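Pyridoxamine 5-phosphate-dependent dehydrase (Escherichia coli, PDB 3B8X) catalyses the removal of the C3'-hydroxyl group from GDP-4-keto-6-deoxy-D-mannose, a step in the biosynthesis of the O-antigen sugar L-colitose. Local coordinates at residues 41-46 with 263-268; 192-197 with 255-260; 280-285 with 383-388. The protein carries 1 engineered substitution. All blocks are in the same frame, centred on the assembly; numbering follows the deposited sequence. Where two conformers were deposited one is given.

All three contacts draw on helix 255-286, which runs from the active-site region to the small C-terminal part of the chain. Contacts 1 and 2 are buried, their centres about 12 Å apart, and they touch through Gln264, Leu265 and Leu268 against Ile192 and Ala193. Contact 1 is apolar, a leucine set against helix 34-47; contact 2 adds a serine-to-carbonyl hydrogen bond that ties the loop before strand 198-202 to the helix start. Contact 3, centred about 31 Å from contact 1, is only partly buried, and there a tyrosine, a lysine, an aspartate, an arginine and two waters replace most of the hydrophobic packing.

Contact 1: residues 41-46 with 263-268; sequences TQFAKT and EQLKKL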
ATOM      1  N   THR B  41     -10.552  13.824 -11.315  1.00 14.67           N
ATOM      2  CA  THR B  41     -11.147  15.080 -11.747  1.00 11.83           C
ATOM      3  C   THR B  41     -12.612  15.080 -11.327  1.00  8.49           C
ATOM      4  O   THR B  41     -13.110  16.021 -10.700  1.00 16.33           O
ATOM      5  CB  THR B  41     -11.038  15.183 -13.267  1.00 41.33           C
ATOM      6  OG1 THR B  41      -9.669  15.419 -13.614  1.00 16.84           O
ATOM      7  CG2 THR B  41     -11.933  16.293 -13.815  1.00 36.94           C
ATOM      8  N   GLN B  42     -13.296  13.978 -11.608  1.00  8.88           N
ATOM      9  CA  GLN B  42     -14.709  13.887 -11.224  1.00 12.52           C
ATOM     10  C   GLN B  42     -14.887  13.866  -9.698  1.00 17.72           C
ATOM     11  O   GLN B  42     -15.871  14.396  -9.167  1.00 18.05           O
ATOM     12  CB  GLN B  42     -15.354  12.643 -11.869  1.00 13.06           C
ATOM     13  CG  GLN B  42     -16.622  12.892 -12.626  1.00 50.82           C
ATOM     14  CD  GLN B  42     -16.781  14.337 -13.052  1.00 99.89           C
ATOM     15  OE1 GLN B  42     -16.054  14.833 -13.929  1.00 49.47           O
ATOM     16  NE2 GLN B  42     -17.749  15.023 -12.438  1.00 54.77           N
ATOM     17  N   PHE B  43     -13.951  13.218  -9.012  1.00 13.63           N
ATOM     18  CA  PHE B  43     -13.997  13.052  -7.562  1.00 10.43           C
ATOM     19  C   PHE B  43     -13.960  14.409  -6.923  1.00 23.04           C
ATOM     20  O   PHE B  43     -14.873  14.713  -6.160  1.00 13.89           O
ATOM     21  CB  PHE B  43     -12.888  12.124  -7.074  1.00  8.26           C
ATOM     22  CG  PHE B  43     -13.144  11.494  -5.700  1.00  9.93           C
ATOM     23  CD1 PHE B  43     -13.709  10.213  -5.578  1.00 14.57           C
ATOM     24  CD2 PHE B  43     -12.829  12.193  -4.526  1.00 13.58           C
ATOM     25  CE1 PHE B  43     -13.916   9.635  -4.311  1.00 10.01           C
ATOM     26  CE2 PHE B  43     -13.089  11.644  -3.239  1.00  4.57           C
ATOM     27  CZ  PHE B  43     -13.599  10.370  -3.140  1.00  2.74           C
ATOM     28  N   ALA B  44     -12.952  15.218  -7.266  1.00 15.69           N
ATOM     29  CA  ALA B  44     -12.768  16.562  -6.691  1.00 11.86           C
ATOM     30  C   ALA B  44     -14.044  17.369  -6.916  1.00  9.87           C
ATOM     31  O   ALA B  44     -14.577  17.998  -6.007  1.00 29.84           O
ATOM     32  CB  ALA B  44     -11.597  17.269  -7.350  1.00  9.88           C
ATOM     33  N   LYS B  45     -14.556  17.297  -8.140  1.00 23.02           N
ATOM     34  CA  LYS B  45     -15.779  18.011  -8.475  1.00 21.35           C
ATOM     35  C   LYS B  45     -16.965  17.579  -7.618  1.00 15.22           C
ATOM     36  O   LYS B  45     -17.745  18.420  -7.126  1.00 19.16           O
ATOM     37  CB  LYS B  45     -16.124  17.791  -9.946  1.00 15.33           C
ATOM     38  CG  LYS B  45     -17.408  18.410 -10.455  1.00 30.99           C
ATOM     39  CD  LYS B  45     -17.239  18.799 -11.925  1.00 99.89           C
ATOM     40  CE  LYS B  45     -18.400  18.354 -12.802  1.00 99.89           C
ATOM     41  NZ  LYS B  45     -18.168  18.758 -14.222  1.00 99.89           N
ATOM     42  N   THR B  46     -17.113  16.264  -7.470  1.00 10.94           N
ATOM     43  CA  THR B  46     -18.240  15.705  -6.742  1.00  8.20           C
ATOM     44  C   THR B  46     -18.328  16.261  -5.338  1.00 17.44           C
ATOM     45  O   THR B  46     -19.408  16.643  -4.907  1.00 17.35           O
ATOM     46  CB  THR B  46     -18.178  14.184  -6.688  1.00 11.60           C
ATOM     47  OG1 THR B  46     -18.240  13.662  -8.014  1.00 19.82           O
ATOM     48  CG2 THR B  46     -19.348  13.702  -5.942  1.00  5.69           C
ATOM     49  N   GLU B 263     -17.998   5.371 -12.930  1.00 10.98           N
ATOM     50  CA  GLU B 263     -19.355   4.906 -13.134  1.00  3.71           C
ATOM     51  C   GLU B 263     -20.034   5.068 -11.805  1.00 25.69           C
ATOM     52  O   GLU B 263     -21.148   5.545 -11.758  1.00 23.85           O
ATOM     53  CB  GLU B 263     -19.370   3.437 -13.579  1.00  5.79           C
ATOM     54  CG  GLU B 263     -18.849   3.207 -14.995  1.00 18.36           C
ATOM     55  CD  GLU B 263     -19.386   4.196 -16.035  1.00 44.09           C
ATOM     56  OE1 GLU B 263     -20.508   4.741 -15.891  1.00 15.94           O
ATOM     57  OE2 GLU B 263     -18.678   4.408 -17.038  1.00 44.76           O
ATOM     58  N   GLN B 264     -19.339   4.684 -10.736  1.00 18.17           N
ATOM     59  CA  GLN B 264     -19.863   4.744  -9.361  1.00  8.31           C
ATOM     60  C   GLN B 264     -20.243   6.167  -8.941  1.00 16.29           C
ATOM     61  O   GLN B 264     -21.287   6.376  -8.339  1.00  9.67           O
ATOM     62  CB  GLN B 264     -18.849   4.119  -8.380  1.00 19.28           C
ATOM     63  CG  GLN B 264     -18.694   2.593  -8.499  1.00 14.58           C
ATOM     64  CD  GLN B 264     -19.870   1.805  -7.939  1.00 13.76           C
ATOM     65  OE1 GLN B 264     -19.928   1.522  -6.742  1.00  8.64           O
ATOM     66  NE2 GLN B 264     -20.817   1.433  -8.814  1.00  9.28           N
ATOM     67  N   LEU B 265     -19.398   7.145  -9.255  1.00  8.70           N
ATOM     68  CA  LEU B 265     -19.654   8.536  -8.910  1.00 14.65           C
ATOM     69  C   LEU B 265     -20.983   8.992  -9.527  1.00 16.19           C
ATOM     70  O   LEU B 265     -21.701   9.794  -8.945  1.00 14.01           O
ATOM     71  CB  LEU B 265     -18.507   9.467  -9.341  1.00 20.89           C
ATOM     72  CG  LEU B 265     -17.174   9.305  -8.570  1.00 16.59           C
ATOM     73  CD1 LEU B 265     -16.078  10.244  -8.991  1.00  7.37           C
ATOM     74  CD2 LEU B 265     -17.349   9.520  -7.082  1.00 12.17           C
ATOM     75  N   LYS B 266     -21.327   8.485 -10.703  1.00 16.62           N
ATOM     76  CA  LYS B 266     -22.586   8.929 -11.251  1.00 13.77           C
ATOM     77  C   LYS B 266     -23.763   8.400 -10.467  1.00 29.82           C
ATOM     78  O   LYS B 266     -24.809   9.054 -10.385  1.00 13.41           O
ATOM     79  CB  LYS B 266     -22.710   8.534 -12.700  1.00  9.66           C
ATOM     80  CG  LYS B 266     -21.479   8.884 -13.486  1.00  9.62           C
ATOM     81  CD  LYS B 266     -21.559   8.230 -14.834  1.00 13.28           C
ATOM     82  CE  LYS B 266     -20.803   9.013 -15.869  1.00 19.23           C
ATOM     83  NZ  LYS B 266     -20.803   8.341 -17.186  1.00 16.18           N
ATOM     84  N   LYS B 267     -23.608   7.225  -9.868  1.00  9.21           N
ATOM     85  CA  LYS B 267     -24.736   6.647  -9.151  1.00  8.81           C
ATOM     86  C   LYS B 267     -24.834   7.143  -7.712  1.00 12.71           C
ATOM     87  O   LYS B 267     -25.877   7.015  -7.070  1.00 16.63           O
ATOM     88  CB  LYS B 267     -24.606   5.119  -9.126  1.00 17.92           C
ATOM     89  CG  LYS B 267     -25.037   4.404 -10.432  1.00 23.56           C
ATOM     90  CD  LYS B 267     -24.377   3.040 -10.552  1.00 13.36           C
ATOM     91  CE  LYS B 267     -24.762   2.263 -11.818  1.00 13.05           C
ATOM     92  NZ  LYS B 267     -23.541   1.854 -12.444  1.00 14.56           N
ATOM     93  N   LEU B 268     -23.725   7.657  -7.194  1.00 10.75           N
ATOM     94  CA  LEU B 268     -23.679   8.071  -5.791  1.00 17.22           C
ATOM     95  C   LEU B 268     -24.886   8.815  -5.201  1.00 11.97           C
ATOM     96  O   LEU B 268     -25.362   8.518  -4.099  1.00 10.72           O
ATOM     97  CB  LEU B 268     -22.371   8.807  -5.506  1.00 11.06           C
ATOM     98  CG  LEU B 268     -22.177   9.282  -4.080  1.00 22.81           C
ATOM     99  CD1 LEU B 268     -21.890   8.086  -3.231  1.00 14.48           C
ATOM    100  CD2 LEU B 268     -21.017  10.246  -4.090  1.00 15.74           C
TER
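Leu265 of helix 255-286 carries the apolar contact, reaching with both methyl groups toward helix 34-47. Its CD1 lies against the backbone at Phe43, 3.7 Å from Phe43 N, and also meets the CB of Gln42 at 3.8 Å. The second methyl, CD2, comes obliquely to the Phe43 ring, 4.0 Å from Phe43 CD1, so that the leucine fork fits against both the helix surface and the aromatic side chain. The two side chains cross at about a right angle. Phe43 CG stands anti to the backbone N (chi1 -159°), which puts the ring beside the carbonyl carbon, where it meets Leu265 CD2; beyond the contact it meets Phe184 edge-to-face and packs on Cys199 and Val201. One turn further on, Thr46 CG2 approaches Leu268 CD2 at 4.3 Å.

The side-chain hydrogen bond of Thr46 stays within its own helix. Thr46 OG1 donates to Gln42 O over 2.7 Å, from above the carbonyl plane, while Thr46 N reaches the same oxygen from the opposite face. Gln42 O is thus gripped twice, and its bond to OG1 holds the threonine hydroxyl against the helix, although OG1 still borders Leu265 CD1.

The short helical segments run nearly parallel, at 18° with axes 10.4 Å apart, a spacing bridged chiefly by the one leucine. The arrangement is a helix-helix packing in the fold of the PLP-dependent aminotransferases, where helix 34-47 and the long helix 255-286 pack side by side, with Phe43 turned to the strands of the large mixed sheet.

Contact 2: residues 192-197 with 255-260; sequences IATMEG and EMSGAI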
ATOM      1  N   ILE B 192     -19.338   3.513  -2.323  1.00 10.94           N
ATOM      2  CA  ILE B 192     -19.065   3.157  -3.727  1.00 13.51           C
ATOM      3  C   ILE B 192     -17.985   2.085  -3.653  1.00 23.70           C
ATOM      4  O   ILE B 192     -17.299   1.973  -2.626  1.00  5.86           O
ATOM      5  CB  ILE B 192     -18.598   4.347  -4.632  1.00 10.47           C
ATOM      6  CG1 ILE B 192     -17.224   4.895  -4.220  1.00  5.68           C
ATOM      7  CG2 ILE B 192     -19.674   5.394  -4.667  1.00 10.16           C
ATOM      8  CD1 ILE B 192     -16.625   5.908  -5.254  1.00  4.64           C
ATOM      9  N   ALA B 193     -17.824   1.300  -4.720  1.00 11.00           N
ATOM     10  CA  ALA B 193     -16.864   0.207  -4.658  1.00  9.48           C
ATOM     11  C   ALA B 193     -16.077   0.004  -5.933  1.00 13.35           C
ATOM     12  O   ALA B 193     -16.644  -0.093  -6.996  1.00  8.88           O
ATOM     13  CB  ALA B 193     -17.615  -1.063  -4.277  1.00  5.28           C
ATOM     14  N   THR B 194     -14.750  -0.043  -5.832  1.00  8.13           N
ATOM     15  CA  THR B 194     -13.889  -0.193  -6.994  1.00  7.79           C
ATOM     16  C   THR B 194     -12.960  -1.383  -6.719  1.00  9.87           C
ATOM     17  O   THR B 194     -11.790  -1.380  -7.084  1.00 11.30           O
ATOM     18  CB  THR B 194     -13.038   1.087  -7.157  1.00 15.52           C
ATOM     19  OG1 THR B 194     -12.257   1.295  -5.966  1.00  8.56           O
ATOM     20  CG2 THR B 194     -13.936   2.269  -7.320  1.00  5.15           C
ATOM     21  N   MET B 195     -13.499  -2.398  -6.062  1.00  7.10           N
ATOM     22  CA  MET B 195     -12.734  -3.577  -5.630  1.00  9.23           C
ATOM     23  C   MET B 195     -11.970  -3.192  -4.345  1.00 27.26           C
ATOM     24  O   MET B 195     -12.316  -3.675  -3.279  1.00  5.48           O
ATOM     25  CB  MET B 195     -11.854  -4.149  -6.765  1.00  3.66           C
ATOM     26  CG  MET B 195     -12.689  -4.437  -7.995  1.00 10.84           C
ATOM     27  SD  MET B 195     -11.815  -5.409  -9.244  1.00 11.30           S
ATOM     28  CE  MET B 195     -10.885  -4.182  -9.974  1.00 11.15           C
ATOM     29  N   GLU B 196     -10.952  -2.332  -4.438  1.00  5.82           N
ATOM     30  CA  GLU B 196     -10.300  -1.740  -3.283  1.00  5.57           C
ATOM     31  C   GLU B 196     -10.079  -0.328  -3.837  1.00 15.04           C
ATOM     32  O   GLU B 196     -10.072  -0.145  -5.068  1.00  6.51           O
ATOM     33  CB  GLU B 196      -8.939  -2.396  -2.973  1.00 11.75           C
ATOM     34  CG  GLU B 196      -9.028  -3.797  -2.380  1.00 16.40           C
ATOM     35  CD  GLU B 196      -8.956  -3.869  -0.872  1.00 15.73           C
ATOM     36  OE1 GLU B 196      -8.996  -2.844  -0.148  1.00  9.59           O
ATOM     37  OE2 GLU B 196      -8.889  -4.999  -0.396  1.00 14.88           O
ATOM     38  N   GLY B 197      -9.874   0.664  -2.973  1.00  9.55           N
ATOM     39  CA  GLY B 197      -9.593   1.983  -3.506  1.00  1.70           C
ATOM     40  C   GLY B 197      -9.691   2.989  -2.364  1.00  1.00           C
ATOM     41  O   GLY B 197     -10.464   2.784  -1.433  1.00  7.33           O
ATOM     42  N   GLU B 255      -5.784   0.849 -13.002  1.00 11.69           N
ATOM     43  CA  GLU B 255      -6.600   1.593 -13.961  1.00 10.69           C
ATOM     44  C   GLU B 255      -8.092   1.154 -13.947  1.00  8.11           C
ATOM     45  O   GLU B 255      -9.025   1.942 -14.170  1.00 14.21           O
ATOM     46  CB  GLU B 255      -5.996   1.450 -15.349  1.00 10.27           C
ATOM     47  CG  GLU B 255      -6.681   2.322 -16.308  1.00 23.59           C
ATOM     48  CD  GLU B 255      -6.251   3.790 -16.290  1.00 16.50           C
ATOM     49  OE1 GLU B 255      -5.966   4.419 -15.230  1.00 11.05           O
ATOM     50  OE2 GLU B 255      -6.252   4.363 -17.392  1.00 28.11           O
ATOM     51  N   MET B 256      -8.322  -0.130 -13.667  1.00 10.79           N
ATOM     52  CA  MET B 256      -9.666  -0.649 -13.604  1.00 16.62           C
ATOM     53  C   MET B 256     -10.438   0.021 -12.482  1.00 10.43           C
ATOM     54  O   MET B 256     -11.638   0.292 -12.632  1.00 11.58           O
ATOM     55  CB  MET B 256      -9.632  -2.153 -13.341  1.00 11.78           C
ATOM     56  CG  MET B 256      -9.481  -2.963 -14.611  1.00  9.70           C
ATOM     57  SD  MET B 256      -9.370  -4.624 -13.968  1.00 16.35           S
ATOM     58  CE  MET B 256      -8.973  -5.620 -15.387  1.00 15.75           C
ATOM     59  N   SER B 257      -9.770   0.238 -11.352  1.00  7.19           N
ATOM     60  CA  SER B 257     -10.457   0.851 -10.228  1.00  7.74           C
ATOM     61  C   SER B 257     -10.947   2.257 -10.568  1.00 11.87           C
ATOM     62  O   SER B 257     -12.011   2.675 -10.139  1.00 13.60           O
ATOM     63  CB  SER B 257      -9.610   0.864  -8.982  1.00  5.39           C
ATOM     64  OG  SER B 257      -9.545  -0.450  -8.459  1.00 14.11           O
ATOM     65  N   GLY B 258     -10.140   2.997 -11.306  1.00  8.88           N
ATOM     66  CA  GLY B 258     -10.496   4.353 -11.703  1.00  4.22           C
ATOM     67  C   GLY B 258     -11.676   4.291 -12.695  1.00  4.88           C
ATOM     68  O   GLY B 258     -12.611   5.061 -12.593  1.00  8.17           O
ATOM     69  N   ALA B 259     -11.694   3.316 -13.591  1.00  8.00           N
ATOM     70  CA  ALA B 259     -12.787   3.224 -14.549  1.00  8.88           C
ATOM     71  C   ALA B 259     -14.090   2.921 -13.857  1.00 25.15           C
ATOM     72  O   ALA B 259     -15.110   3.553 -14.130  1.00 12.30           O
ATOM     73  CB  ALA B 259     -12.503   2.215 -15.662  1.00 12.45           C
ATOM     74  N   ILE B 260     -14.039   1.943 -12.964  1.00 11.50           N
ATOM     75  CA  ILE B 260     -15.205   1.531 -12.236  1.00 11.25           C
ATOM     76  C   ILE B 260     -15.670   2.758 -11.446  1.00  5.58           C
ATOM     77  O   ILE B 260     -16.893   3.021 -11.324  1.00 15.63           O
ATOM     78  CB  ILE B 260     -14.863   0.409 -11.227  1.00 12.75           C
ATOM     79  CG1 ILE B 260     -14.491  -0.895 -11.947  1.00  5.83           C
ATOM     80  CG2 ILE B 260     -16.002   0.202 -10.252  1.00  7.78           C
ATOM     81  CD1 ILE B 260     -13.644  -1.906 -11.146  1.00  7.04           C
TER
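Met195 laps its terminal methyl over the first turns of helix 255-286: CE sits 3.8 Å from Ile260 CD1 and 4.1 Å from Met256 CB, the apolar part of the contact. The bend at chi3 (-80°) brings CE round to the helix, and the Met195 side chain crosses that of Ile260 at about a right angle. Met256 offers only the root of its side chain here; the rest of the chain runs off from the loop, and Met256 packs on Met256 of the second subunit.

Two other methyls are set against backbone carbonyl oxygens. Ile260 CG2 lies 3.3 Å from Ala193 O and also packs on Thr194, whose CG2 is 4.1 Å away. Thr194 CG2 in turn rests 3.4 Å from Ser257 O, so this threonine is wedged between the serine and the isoleucine.

The polar link is made by Ser257, whose OG donates to Thr194 O over 2.8 Å, in the carbonyl plane and with a C=O...donor angle of 156°. Thr194 OG1 bonds within its own loop, two residues on, donating to Glu196 O at 2.8 Å from above that carbonyl plane; it is also hydrogen-bonded to Ser186 OG. The Glu196 carboxylate forms a salt bridge with Arg252 and a hydrogen bond with Asn250, both of the second subunit, and Gly197 touches the bound adduct of GDP-perosamine and the pyridoxal phosphate cofactor.

Methyl contacts and one hydroxyl bond thus share the interface between loop and helix, while Thr194 OG1 braces the loop from within. Together the two hydroxyls give the buried carbonyls of Thr194 and Glu196 donors, which probably helps to hold the irregular turn leading into Gly197 in one shape beside the ligand and the dimer interface.

Contact 3: residues 280-285 with 383-388; sequences EYFLDK and DYLREV
In the small C-terminal part of the PLP-dependent aminotransferase fold, beside the antiparallel sheet that holds strand 305-310, the last turns of helix 255-286 pack nearly parallel to the terminal helix 379-388, the short axes 10.4 Å apart and inclined by 25°. Asp383 is the hub of the polar side. Its OD1 lies at the edge of the Tyr281 ring, near its plane, and accepts a very short 2.5 Å bond from Tyr281 OH, with ring and carboxylate planes 70° apart. The same oxygen receives a weak bond of 3.3 Å from Lys285 NZ, part of a salt bridge, and this positive charge would probably favour an ionised carboxylate. Lys285 CG lies over one face of the Tyr281 ring, toward its rim, and bends at chi2 and chi3 carry NZ on to Asp383; a water joins NZ to Asp383 O.

Toward the interior, Phe282 CE1 meets Leu385 CD2 at 4.1 Å, the methyl lying at the ring edge. Phe282 also stacks on Phe306 of the sheet, while Leu385 packs on Leu325 of helix 318-328, so the pair joins both helices to the rest of this part of the fold.

Arg386 closes the end of the interface. Bent at chi2, it directs NE to Lys285 O in a weak 2.9 Å bond with an N-H...acceptor angle of 127°, and a second water bridges that oxygen to Arg386 NH2 at 3.1 Å from each.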
ATOM      1  N   GLU B 280     -34.512   6.679   7.300  1.00 12.78           N
ATOM      2  CA  GLU B 280     -35.721   7.282   7.812  1.00 15.73           C
ATOM      3  C   GLU B 280     -36.662   6.239   8.374  1.00 13.02           C
ATOM      4  O   GLU B 280     -37.200   6.388   9.468  1.00  7.99           O
ATOM      5  CB  GLU B 280     -36.410   8.047   6.696  1.00 23.10           C
ATOM      6  CG  GLU B 280     -37.846   8.414   6.963  1.00 16.55           C
ATOM      7  CD  GLU B 280     -38.443   9.030   5.722  1.00 99.89           C
ATOM      8  OE1 GLU B 280     -38.824   8.285   4.790  1.00 48.96           O
ATOM      9  OE2 GLU B 280     -38.449  10.272   5.652  1.00 36.80           O
ATOM     10  N   TYR B 281     -36.842   5.162   7.630  1.00 19.26           N
ATOM     11  CA  TYR B 281     -37.702   4.074   8.067  1.00 23.41           C
ATOM     12  C   TYR B 281     -37.133   3.394   9.326  1.00  7.46           C
ATOM     13  O   TYR B 281     -37.819   3.136  10.326  1.00 14.73           O
ATOM     14  CB  TYR B 281     -37.794   3.082   6.907  1.00 19.38           C
ATOM     15  CG  TYR B 281     -38.844   2.042   7.135  1.00 23.75           C
ATOM     16  CD1 TYR B 281     -40.177   2.418   7.187  1.00 22.57           C
ATOM     17  CD2 TYR B 281     -38.511   0.704   7.384  1.00 14.81           C
ATOM     18  CE1 TYR B 281     -41.169   1.495   7.405  1.00 34.09           C
ATOM     19  CE2 TYR B 281     -39.488  -0.218   7.629  1.00 14.12           C
ATOM     20  CZ  TYR B 281     -40.831   0.186   7.630  1.00  8.59           C
ATOM     21  OH  TYR B 281     -41.845  -0.736   7.843  1.00 14.11           O
ATOM     22  N   PHE B 282     -35.835   3.140   9.275  1.00  9.23           N
ATOM     23  CA  PHE B 282     -35.133   2.540  10.420  1.00  5.66           C
ATOM     24  C   PHE B 282     -35.392   3.346  11.718  1.00 22.49           C
ATOM     25  O   PHE B 282     -35.793   2.788  12.756  1.00 15.39           O
ATOM     26  CB  PHE B 282     -33.616   2.534  10.120  1.00 12.72           C
ATOM     27  CG  PHE B 282     -32.759   2.122  11.298  1.00 11.92           C
ATOM     28  CD1 PHE B 282     -32.766   0.802  11.745  1.00  9.31           C
ATOM     29  CD2 PHE B 282     -31.990   3.067  11.970  1.00  6.10           C
ATOM     30  CE1 PHE B 282     -31.990   0.413  12.868  1.00 10.57           C
ATOM     31  CE2 PHE B 282     -31.224   2.717  13.089  1.00  7.07           C
ATOM     32  CZ  PHE B 282     -31.236   1.391  13.555  1.00 23.93           C
ATOM     33  N   LEU B 283     -35.168   4.663  11.642  1.00 17.77           N
ATOM     34  CA  LEU B 283     -35.349   5.529  12.794  1.00 13.23           C
ATOM     35  C   LEU B 283     -36.806   5.495  13.244  1.00 20.88           C
ATOM     36  O   LEU B 283     -37.108   5.448  14.443  1.00 16.20           O
ATOM     37  CB  LEU B 283     -34.915   6.969  12.490  1.00 11.43           C
ATOM     38  CG  LEU B 283     -33.389   7.132  12.330  1.00 13.82           C
ATOM     39  CD1 LEU B 283     -32.950   8.550  11.917  1.00 26.88           C
ATOM     40  CD2 LEU B 283     -32.556   6.594  13.543  1.00  2.74           C
ATOM     41  N   ASP B 284     -37.716   5.512  12.285  1.00 22.51           N
ATOM     42  CA  ASP B 284     -39.119   5.511  12.645  1.00 17.84           C
ATOM     43  C   ASP B 284     -39.427   4.174  13.311  1.00 22.88           C
ATOM     44  O   ASP B 284     -40.177   4.076  14.284  1.00 15.16           O
ATOM     45  CB  ASP B 284     -39.978   5.705  11.405  1.00 20.00           C
ATOM     46  CG  ASP B 284     -41.394   5.233  11.605  1.00 47.82           C
ATOM     47  OD1 ASP B 284     -42.032   5.681  12.587  1.00 47.91           O
ATOM     48  OD2 ASP B 284     -41.871   4.409  10.795  1.00 99.89           O
ATOM     49  N   LYS B 285     -38.797   3.122  12.826  1.00 18.01           N
ATOM     50  CA  LYS B 285     -39.053   1.831  13.437  1.00 11.08           C
ATOM     51  C   LYS B 285     -38.413   1.510  14.800  1.00 19.88           C
ATOM     52  O   LYS B 285     -38.901   0.638  15.543  1.00 12.85           O
ATOM     53  CB  LYS B 285     -38.694   0.740  12.433  1.00 21.58           C
ATOM     54  CG  LYS B 285     -39.678   0.657  11.327  1.00 26.50           C
ATOM     55  CD  LYS B 285     -40.273  -0.716  11.426  1.00 27.78           C
ATOM     56  CE  LYS B 285     -41.770  -0.675  11.500  1.00 75.44           C
ATOM     57  NZ  LYS B 285     -42.218  -2.089  11.470  1.00 38.88           N
ATOM     58  N   ASP B 383     -38.046  -4.267   8.875  1.00 11.81           N
ATOM     59  CA  ASP B 383     -39.204  -4.758   9.630  1.00 21.46           C
ATOM     60  C   ASP B 383     -38.718  -6.007  10.348  1.00 16.95           C
ATOM     61  O   ASP B 383     -39.081  -6.340  11.489  1.00 19.28           O
ATOM     62  CB  ASP B 383     -40.280  -5.265   8.658  1.00 25.63           C
ATOM     63  CG  ASP B 383     -41.044  -4.148   7.945  1.00 49.05           C
ATOM     64  OD1 ASP B 383     -41.145  -3.029   8.487  1.00 18.83           O
ATOM     65  OD2 ASP B 383     -41.584  -4.410   6.842  1.00 29.25           O
ATOM     66  N   TYR B 384     -37.985  -6.790   9.587  1.00 10.40           N
ATOM     67  CA  TYR B 384     -37.526  -8.071  10.079  1.00 13.79           C
ATOM     68  C   TYR B 384     -36.621  -7.822  11.274  1.00 17.54           C
ATOM     69  O   TYR B 384     -36.771  -8.421  12.351  1.00 12.50           O
ATOM     70  CB  TYR B 384     -36.787  -8.791   8.928  1.00 14.71           C
ATOM     71  CG  TYR B 384     -36.295 -10.188   9.225  1.00 20.48           C
ATOM     72  CD1 TYR B 384     -37.113 -11.137   9.848  1.00 25.37           C
ATOM     73  CD2 TYR B 384     -34.991 -10.566   8.882  1.00 99.89           C
ATOM     74  CE1 TYR B 384     -36.634 -12.441  10.124  1.00 24.96           C
ATOM     75  CE2 TYR B 384     -34.508 -11.849   9.155  1.00 99.89           C
ATOM     76  CZ  TYR B 384     -35.329 -12.787   9.779  1.00 99.89           C
ATOM     77  OH  TYR B 384     -34.851 -14.062  10.053  1.00 46.94           O
ATOM     78  N   LEU B 385     -35.668  -6.920  11.075  1.00 14.72           N
ATOM     79  CA  LEU B 385     -34.708  -6.580  12.117  1.00 19.48           C
ATOM     80  C   LEU B 385     -35.426  -6.135  13.393  1.00 11.04           C
ATOM     81  O   LEU B 385     -35.099  -6.618  14.492  1.00 15.73           O
ATOM     82  CB  LEU B 385     -33.774  -5.506  11.588  1.00 10.97           C
ATOM     83  CG  LEU B 385     -32.843  -4.781  12.554  1.00 11.17           C
ATOM     84  CD1 LEU B 385     -31.623  -5.638  12.791  1.00  8.21           C
ATOM     85  CD2 LEU B 385     -32.433  -3.539  11.798  1.00  5.20           C
ATOM     86  N   ARG B 386     -36.467  -5.309  13.223  1.00 14.41           N
ATOM     87  CA  ARG B 386     -37.305  -4.849  14.342  1.00  8.51           C
ATOM     88  C   ARG B 386     -38.055  -5.973  15.090  1.00 13.78           C
ATOM     89  O   ARG B 386     -38.186  -5.936  16.325  1.00 19.28           O
ATOM     90  CB  ARG B 386     -38.203  -3.690  13.913  1.00 12.68           C
ATOM     91  CG  ARG B 386     -38.964  -2.979  15.033  1.00 19.06           C
ATOM     92  CD  ARG B 386     -38.086  -2.230  16.011  1.00 17.66           C
ATOM     93  NE  ARG B 386     -38.831  -1.736  17.179  1.00 17.55           N
ATOM     94  CZ  ARG B 386     -39.143  -2.467  18.253  1.00 24.17           C
ATOM     95  NH1 ARG B 386     -38.881  -3.764  18.326  1.00 15.37           N
ATOM     96  NH2 ARG B 386     -39.775  -1.906  19.263  1.00 20.03           N
ATOM     97  N   GLU B 387     -38.492  -7.000  14.357  1.00  8.83           N
ATOM     98  CA  GLU B 387     -39.136  -8.168  14.942  0.50 19.34           C
ATOM     99  C   GLU B 387     -38.106  -9.021  15.691  1.00 35.49           C
ATOM    100  O   GLU B 387     -38.360  -9.575  16.735  1.00 12.66           O
ATOM    101  CB  GLU B 387     -39.758  -9.020  13.837  0.50 38.37           C
ATOM    102  CG  GLU B 387     -40.397 -10.301  14.340  0.50 67.40           C
ATOM    103  CD  GLU B 387     -41.664 -10.023  15.124  0.50 57.19           C
ATOM    104  OE1 GLU B 387     -42.233  -8.927  14.938  0.50 99.89           O
ATOM    105  OE2 GLU B 387     -42.084 -10.885  15.928  0.50 20.96           O
ATOM    106  N   VAL B 388     -36.917  -9.146  15.138  1.00 14.33           N
ATOM    107  CA  VAL B 388     -35.861  -9.935  15.783  1.00 18.31           C
ATOM    108  C   VAL B 388     -35.369  -9.291  17.094  1.00 29.78           C
ATOM    109  O   VAL B 388     -35.097  -9.979  18.081  1.00 27.90           O
ATOM    110  CB  VAL B 388     -34.658 -10.048  14.830  1.00 28.10           C
ATOM    111  CG1 VAL B 388     -33.501 -10.786  15.451  1.00 14.93           C
ATOM    112  CG2 VAL B 388     -35.086 -10.678  13.510  1.00 27.45           C
TER
HETATM  113  O   HOH W   1     -41.354  -4.907  12.168  1.00 17.37           O
HETATM  114  O   HOH W   2     -39.957   1.092  18.473  1.00 23.51           O